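Local coordinates for pectinesterase (Aspergillus niger, PDB 5C1E), which hydrolyses the methyl esters of pectin, leaving de-esterified galacturonosyl units in the polymer and releasing methanol, and is probably involved in maceration and soft-rotting of plant tissue, at residues 38-42 / 43-47; 22-25 / 26-29; 101-104 / 105-108. All blocks are in the same frame, centred on the assembly; numbering follows the deposited sequence.

Contact 1 of 3, residues 38-42 / 43-47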
loop_
_atom_site.group_PDB
_atom_site.type_symbol
_atom_site.label_atom_id
_atom_site.label_comp_id
_atom_site.label_asym_id
_atom_site.label_seq_id
_atom_site.Cartn_x
_atom_site.Cartn_y
_atom_site.Cartn_z
ATOM N N ILE A 38 -17.936 -6.218 -6.632
ATOM C CA ILE A 38 -17.678 -7.639 -6.692
ATOM C C ILE A 38 -17.379 -8.081 -5.256
ATOM O O ILE A 38 -16.611 -7.416 -4.531
ATOM C CB ILE A 38 -16.482 -7.978 -7.617
ATOM C CG1 ILE A 38 -16.775 -7.560 -9.061
ATOM C CG2 ILE A 38 -16.177 -9.470 -7.580
ATOM C CD1 ILE A 38 -15.587 -7.650 -10.009
ATOM N N TYR A 39 -18.028 -9.172 -4.858
ATOM C CA TYR A 39 -17.772 -9.849 -3.592
ATOM C C TYR A 39 -17.022 -11.136 -3.871
ATOM O O TYR A 39 -17.482 -11.969 -4.662
ATOM C CB TYR A 39 -19.085 -10.164 -2.875
ATOM C CG TYR A 39 -18.966 -11.122 -1.696
ATOM C CD1 TYR A 39 -18.475 -10.700 -0.460
ATOM C CD2 TYR A 39 -19.388 -12.443 -1.802
ATOM C CE1 TYR A 39 -18.369 -11.582 0.616
ATOM C CE2 TYR A 39 -19.297 -13.320 -0.723
ATOM C CZ TYR A 39 -18.796 -12.882 0.486
ATOM O OH TYR A 39 -18.694 -13.769 1.561
ATOM N N VAL A 40 -15.884 -11.300 -3.200
ATOM C CA VAL A 40 -15.057 -12.488 -3.346
ATOM C C VAL A 40 -15.133 -13.314 -2.073
ATOM O O VAL A 40 -14.823 -12.827 -0.968
ATOM C CB VAL A 40 -13.592 -12.128 -3.667
ATOM C CG1 VAL A 40 -12.779 -13.371 -4.043
ATOM C CG2 VAL A 40 -13.538 -11.122 -4.804
ATOM N N ALA A 41 -15.583 -14.557 -2.228
ATOM C CA ALA A 41 -15.628 -15.486 -1.134
ATOM C C ALA A 41 -14.251 -16.072 -0.896
ATOM O O ALA A 41 -13.338 -15.969 -1.725
ATOM C CB ALA A 41 -16.632 -16.586 -1.404
ATOM N N SER A 42 -14.130 -16.707 0.261
ATOM C CA SER A 42 -12.895 -17.298 0.734
ATOM C C SER A 42 -12.211 -18.122 -0.353
ATOM O O SER A 42 -12.852 -18.830 -1.139
ATOM C CB SER A 42 -13.164 -18.177 1.971
ATOM O OG SER A 42 -14.190 -19.130 1.727
ATOM N N GLY A 43 -10.891 -18.024 -0.368
ATOM C CA GLY A 43 -10.085 -18.798 -1.274
ATOM C C GLY A 43 -8.749 -18.172 -1.555
ATOM O O GLY A 43 -8.504 -16.989 -1.234
ATOM N N THR A 44 -7.892 -18.971 -2.168
ATOM C CA THR A 44 -6.636 -18.488 -2.743
ATOM C C THR A 44 -6.821 -18.503 -4.243
ATOM O O THR A 44 -7.116 -19.548 -4.824
ATOM C CB THR A 44 -5.447 -19.364 -2.323
ATOM O OG1 THR A 44 -5.305 -19.270 -0.911
ATOM C CG2 THR A 44 -4.165 -18.911 -2.992
ATOM N N TYR A 45 -6.725 -17.317 -4.837
ATOM C CA TYR A 45 -6.953 -17.096 -6.250
ATOM C C TYR A 45 -5.597 -16.846 -6.934
ATOM O O TYR A 45 -4.958 -15.809 -6.737
ATOM C CB TYR A 45 -7.932 -15.932 -6.428
ATOM C CG TYR A 45 -9.282 -16.213 -5.806
ATOM C CD1 TYR A 45 -9.502 -16.019 -4.444
ATOM C CD2 TYR A 45 -10.337 -16.709 -6.583
ATOM C CE1 TYR A 45 -10.748 -16.289 -3.880
ATOM C CE2 TYR A 45 -11.575 -16.989 -6.034
ATOM C CZ TYR A 45 -11.778 -16.788 -4.690
ATOM O OH TYR A 45 -13.005 -17.082 -4.166
ATOM N N GLU A 46 -5.153 -17.844 -7.692
ATOM C CA GLU A 46 -3.900 -17.807 -8.394
ATOM C C GLU A 46 -4.145 -17.081 -9.714
ATOM O O GLU A 46 -4.412 -17.699 -10.743
ATOM C CB GLU A 46 -3.390 -19.234 -8.619
ATOM C CG GLU A 46 -3.071 -19.949 -7.300
ATOM C CD GLU A 46 -2.345 -21.282 -7.466
ATOM O OE1 GLU A 46 -2.367 -21.881 -8.566
ATOM O OE2 GLU A 46 -1.760 -21.746 -6.469
ATOM N N GLU A 47 -4.093 -15.757 -9.650
ATOM C CA GLU A 47 -4.456 -14.895 -10.768
ATOM C C GLU A 47 -3.557 -13.670 -10.813
ATOM O O GLU A 47 -3.026 -13.250 -9.787
ATOM C CB GLU A 47 -5.915 -14.443 -10.616
ATOM C CG GLU A 47 -6.920 -15.580 -10.638
ATOM C CD GLU A 47 -8.346 -15.089 -10.596
ATOM O OE1 GLU A 47 -8.715 -14.234 -11.432
ATOM O OE2 GLU A 47 -9.092 -15.542 -9.718
#
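Val40 puts CG1 opposite its own backbone N (chi1 -171°), and Tyr45 sets its ring opposite its own carbonyl carbon, beside the backbone N (chi1 -62°). These two torsions bring the side chains together from opposite directions across the turn between strands 36-40 and 43-46. Val40 CG1 meets the hydroxyl end of the ring obliquely. It lies 3.6 Å from Tyr45 CE1 and equally near CZ. The hydroxyl goes further and reaches the backbone of the turn. Tyr45 OH donates a hydrogen bond to Ala41 O at 2.7 Å. That carbonyl oxygen sits at the ring edge, in the plane of the ring. Seen from the carbonyl, the donor stands well above the C=O plane and off the lone pairs, with a C=O...donor angle of 131°. The bond gives the hydroxyl of this buried tyrosine a partner and fixes the far end of the ring.

This is a corner of a right-handed parallel beta-helix, where the chain leaves one sheet and enters the next. Val40 and Tyr45 both point into the interior of the coil, where Val13, Ile22 and Val74 also touch them. Gly43 makes the bend with backbone angles that call for glycine, since a side chain there would be jammed against the carbonyl oxygen of Ser42. The CB of Ser42 points away from the residues after the turn. Its backbone N is hydrogen-bonded to Glu62 OE1, which joins the corner to the following coil.

Contact 2 of 3, residues 22-25 / 26-29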
loop_
_atom_site.group_PDB
_atom_site.type_symbol
_atom_site.label_atom_id
_atom_site.label_comp_id
_atom_site.label_asym_id
_atom_site.label_seq_id
_atom_site.Cartn_x
_atom_site.Cartn_y
_atom_site.Cartn_z
ATOM N N ILE A 22 -11.790 -14.324 -9.996
ATOM C CA ILE A 22 -11.956 -12.882 -9.903
ATOM C C ILE A 22 -11.893 -12.278 -11.306
ATOM O O ILE A 22 -12.684 -11.416 -11.639
ATOM C CB ILE A 22 -10.929 -12.228 -8.960
ATOM C CG1 ILE A 22 -11.048 -12.824 -7.548
ATOM C CG2 ILE A 22 -11.146 -10.725 -8.881
ATOM C CD1 ILE A 22 -9.913 -12.470 -6.632
ATOM N N GLY A 23 -10.962 -12.758 -12.118
ATOM C CA GLY A 23 -10.834 -12.323 -13.503
ATOM C C GLY A 23 -12.117 -12.455 -14.311
ATOM O O GLY A 23 -12.439 -11.590 -15.112
ATOM N N ASP A 24 -12.847 -13.546 -14.111
ATOM C CA ASP A 24 -14.114 -13.732 -14.815
ATOM C C ASP A 24 -15.129 -12.679 -14.394
ATOM O O ASP A 24 -15.874 -12.187 -15.235
ATOM C CB ASP A 24 -14.671 -15.132 -14.582
ATOM C CG ASP A 24 -13.875 -16.204 -15.298
ATOM O OD1 ASP A 24 -13.047 -15.886 -16.156
ATOM O OD2 ASP A 24 -14.093 -17.377 -14.984
ATOM N N ALA A 25 -15.165 -12.321 -13.101
ATOM C CA ALA A 25 -16.101 -11.280 -12.634
ATOM C C ALA A 25 -15.733 -9.890 -13.173
ATOM O O ALA A 25 -16.607 -9.125 -13.592
ATOM C CB ALA A 25 -16.179 -11.240 -11.116
ATOM N N LEU A 26 -14.443 -9.564 -13.140
ATOM C CA LEU A 26 -13.943 -8.327 -13.744
ATOM C C LEU A 26 -14.330 -8.250 -15.234
ATOM O O LEU A 26 -14.821 -7.220 -15.694
ATOM C CB LEU A 26 -12.417 -8.222 -13.590
ATOM C CG LEU A 26 -11.890 -8.025 -12.164
ATOM C CD1 LEU A 26 -10.370 -8.132 -12.128
ATOM C CD2 LEU A 26 -12.346 -6.683 -11.609
ATOM N N ASP A 27 -14.110 -9.344 -15.970
ATOM C CA ASP A 27 -14.529 -9.437 -17.386
ATOM C C ASP A 27 -16.027 -9.190 -17.534
ATOM O O ASP A 27 -16.460 -8.492 -18.461
ATOM C CB ASP A 27 -14.176 -10.810 -18.005
ATOM C CG ASP A 27 -12.664 -11.018 -18.212
ATOM O OD1 ASP A 27 -11.888 -10.056 -18.131
ATOM O OD2 ASP A 27 -12.248 -12.165 -18.460
ATOM N N ALA A 28 -16.818 -9.767 -16.638
ATOM C CA ALA A 28 -18.269 -9.607 -16.673
ATOM C C ALA A 28 -18.750 -8.161 -16.518
ATOM O O ALA A 28 -19.868 -7.855 -16.890
ATOM C CB ALA A 28 -18.932 -10.483 -15.622
ATOM N N LEU A 29 -17.931 -7.282 -15.957
ATOM C CA LEU A 29 -18.297 -5.862 -15.874
ATOM C C LEU A 29 -18.341 -5.197 -17.243
ATOM O O LEU A 29 -19.114 -4.271 -17.446
ATOM C CB LEU A 29 -17.303 -5.091 -14.999
ATOM C CG LEU A 29 -17.233 -5.552 -13.536
ATOM C CD1 LEU A 29 -16.165 -4.753 -12.815
ATOM C CD2 LEU A 29 -18.573 -5.425 -12.830
HETATM O O HOH W 1 -14.085 -14.151 -18.855
HETATM O O HOH W 2 -10.622 -13.881 -16.817
#
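Asp27 and Asp24 face the same side of helix 22-29, one turn apart, and two waters bridge their carboxylates. The Asp27 side chain can be followed outward. Its CB rests 3.5 Å from both Gly23 O and Asp24 O. With CG beside its own backbone N (chi1 -70°), the chain folds back along the helix, and CG lies 3.2 Å from Gly23 O. OD1 and OD2 are each 3.4 Å from that same oxygen. All three are acceptors, so no bond forms there. OD2 instead takes hydrogen bonds from the two waters, at 2.7 Å from water 1 and 2.9 Å from water 2. Both waters also donate to Asp24 OD1, water 1 only weakly. The two charges, with Asp24 OD1 4.4 Å from Asp27 OD2, probably repel each other, and the waters would ease this.

Alpha-helical bonds run from Leu26 N to Ile22 O, Asp27 N to Gly23 O and Ala28 N to Asp24 O. The first is nearly straight, with an N-H...O angle of 173°. Further on, Leu29 N has a weak bond to Ala25 O and also bonds Leu26 O. On the apolar side Leu26 CD1 packs loosely against Ile22 CG2 at 4.2 Å. Leu26 CG lies close to Ile22 O. The first turn is held by Glu47, whose carboxylate oxygens accept hydrogen bonds from Ile22 N and Gly23 N. Thr21 OG1 is bonded to Asp24 N.

The helix lies between strands 11-13 and 36-40 in the chain as a beta-alpha-beta crossover. Ile22, Ala25 and Leu26 pack on Val13, Val40, Ile38 and Leu49, consistent with the helix covering the N-terminal end of the beta-helix.

Contact 3 of 3, residues 101-104 / 105-108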
loop_
_atom_site.group_PDB
_atom_site.type_symbol
_atom_site.label_atom_id
_atom_site.label_comp_id
_atom_site.label_asym_id
_atom_site.label_seq_id
_atom_site.Cartn_x
_atom_site.Cartn_y
_atom_site.Cartn_z
ATOM N N PHE A 101 -11.288 3.278 -7.511
ATOM C CA PHE A 101 -11.335 1.891 -7.056
ATOM C C PHE A 101 -11.212 1.824 -5.521
ATOM O O PHE A 101 -10.427 2.572 -4.911
ATOM C CB PHE A 101 -10.196 1.100 -7.714
ATOM C CG PHE A 101 -10.088 -0.328 -7.262
ATOM C CD1 PHE A 101 -11.027 -1.274 -7.659
ATOM C CD2 PHE A 101 -9.013 -0.744 -6.471
ATOM C CE1 PHE A 101 -10.908 -2.601 -7.264
ATOM C CE2 PHE A 101 -8.885 -2.062 -6.084
ATOM C CZ PHE A 101 -9.843 -2.995 -6.472
ATOM N N SER A 102 -11.991 0.933 -4.916
ATOM C CA SER A 102 -11.876 0.643 -3.483
ATOM C C SER A 102 -11.766 -0.850 -3.287
ATOM O O SER A 102 -12.450 -1.615 -3.975
ATOM C CB SER A 102 -13.084 1.173 -2.724
ATOM O OG SER A 102 -13.240 2.543 -2.953
ATOM N N MET A 103 -10.919 -1.277 -2.354
ATOM C CA MET A 103 -10.783 -2.694 -2.055
ATOM C C MET A 103 -10.844 -2.884 -0.537
ATOM O O MET A 103 -10.237 -2.114 0.215
ATOM C CB MET A 103 -9.491 -3.254 -2.655
ATOM C CG MET A 103 -9.370 -4.767 -2.532
ATOM S SD MET A 103 -8.047 -5.431 -3.556
ATOM C CE MET A 103 -6.598 -5.062 -2.589
ATOM N N TYR A 104 -11.622 -3.873 -0.109
ATOM C CA TYR A 104 -11.859 -4.152 1.303
ATOM C C TYR A 104 -11.532 -5.585 1.619
ATOM O O TYR A 104 -12.085 -6.508 1.002
ATOM C CB TYR A 104 -13.336 -3.938 1.688
ATOM C CG TYR A 104 -13.830 -2.522 1.634
ATOM C CD1 TYR A 104 -14.218 -1.956 0.424
ATOM C CD2 TYR A 104 -13.917 -1.729 2.793
ATOM C CE1 TYR A 104 -14.664 -0.663 0.362
ATOM C CE2 TYR A 104 -14.403 -0.430 2.733
ATOM C CZ TYR A 104 -14.776 0.083 1.507
ATOM O OH TYR A 104 -15.228 1.357 1.371
ATOM N N ASN A 105 -10.664 -5.773 2.607
ATOM C CA ASN A 105 -10.427 -7.101 3.197
ATOM C C ASN A 105 -9.971 -8.181 2.215
ATOM O O ASN A 105 -10.514 -9.292 2.190
ATOM C CB ASN A 105 -11.681 -7.540 3.955
ATOM C CG ASN A 105 -12.157 -6.488 4.914
ATOM O OD1 ASN A 105 -13.235 -5.909 4.750
ATOM N ND2 ASN A 105 -11.347 -6.211 5.922
ATOM N N ILE A 106 -8.965 -7.827 1.412
ATOM C CA ILE A 106 -8.346 -8.748 0.453
ATOM C C ILE A 106 -6.841 -8.751 0.688
ATOM O O ILE A 106 -6.252 -7.694 0.945
ATOM C CB ILE A 106 -8.719 -8.355 -0.988
ATOM C CG1 ILE A 106 -10.219 -8.650 -1.183
ATOM C CG2 ILE A 106 -7.829 -9.085 -1.990
ATOM C CD1 ILE A 106 -10.708 -8.816 -2.568
ATOM N N ASN A 107 -6.238 -9.937 0.650
ATOM C CA ASN A 107 -4.785 -10.068 0.674
ATOM C C ASN A 107 -4.265 -10.180 -0.761
ATOM O O ASN A 107 -4.826 -10.932 -1.552
ATOM C CB ASN A 107 -4.335 -11.325 1.420
ATOM C CG ASN A 107 -4.837 -11.379 2.841
ATOM O OD1 ASN A 107 -5.226 -10.374 3.434
ATOM N ND2 ASN A 107 -4.853 -12.565 3.388
ATOM N N VAL A 108 -3.198 -9.452 -1.061
ATOM C CA VAL A 108 -2.515 -9.524 -2.340
ATOM C C VAL A 108 -1.048 -9.824 -2.113
ATOM O O VAL A 108 -0.382 -9.161 -1.303
ATOM C CB VAL A 108 -2.655 -8.202 -3.161
ATOM C CG1 VAL A 108 -1.960 -8.318 -4.517
ATOM C CG2 VAL A 108 -4.121 -7.858 -3.365
#
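This is a buried apolar contact inside a corner of the parallel beta-helix, where strand 102-104 gives way to strand 107-110. Met103 meets the two inward-pointing residues Ile106 and Val108. The Met103 chain runs extended to its sulfur and then bends at chi3 (79°). This takes it past Ile106 and on to Val108. Met103 SD lies 3.9 Å from Ile106 CB, and Met103 CG is nearly as close to it. The two side chains cross at about a right angle. The methyl CE of Met103 reaches Val108 CG2 at 3.8 Å. Phe130, Phe135 and Leu59 pack round the same group.

The corner itself is turned by Asn105, which takes left-handed helical backbone angles (phi 58°, psi 49°). Its side chain and that of Tyr104 lie away from Met103, yet both residues are buried. Asn105 OD1 is held by Arg3 NH1 and ND2 by Thr66 O, while the Tyr104 ring stacks on Tyr131 and its OH bonds to Asp296 OD2. Aliphatic and aromatic side chains inside, a left-handed asparagine at the bend and a tyrosine stacked on the one in the next coil fit the parallel beta-helix of pectin methylesterases.

From the N terminus, strand 11-13 comes first, then the helix of contact 2. The chain turns back into strand 36-40, and contact 1 closes the bend to strand 43-46. Contact 3 closes the equivalent bend further along, from strand 102-104 to strand 107-110. The three follow in series; none nests within or crosses another. Contacts 1 and 3 join the same two parallel sheets, and Val40 CG2 and Ile106 CD1 are loosely packed at 4.3 Å inside the coil. Contact 2 touches contact 1 through Glu47 and also where Ile38 CD1 packs on Leu26 CD2 and Ala25 CB. Contacts 2 and 3 do not touch, their nearest atoms being about 6 Å apart.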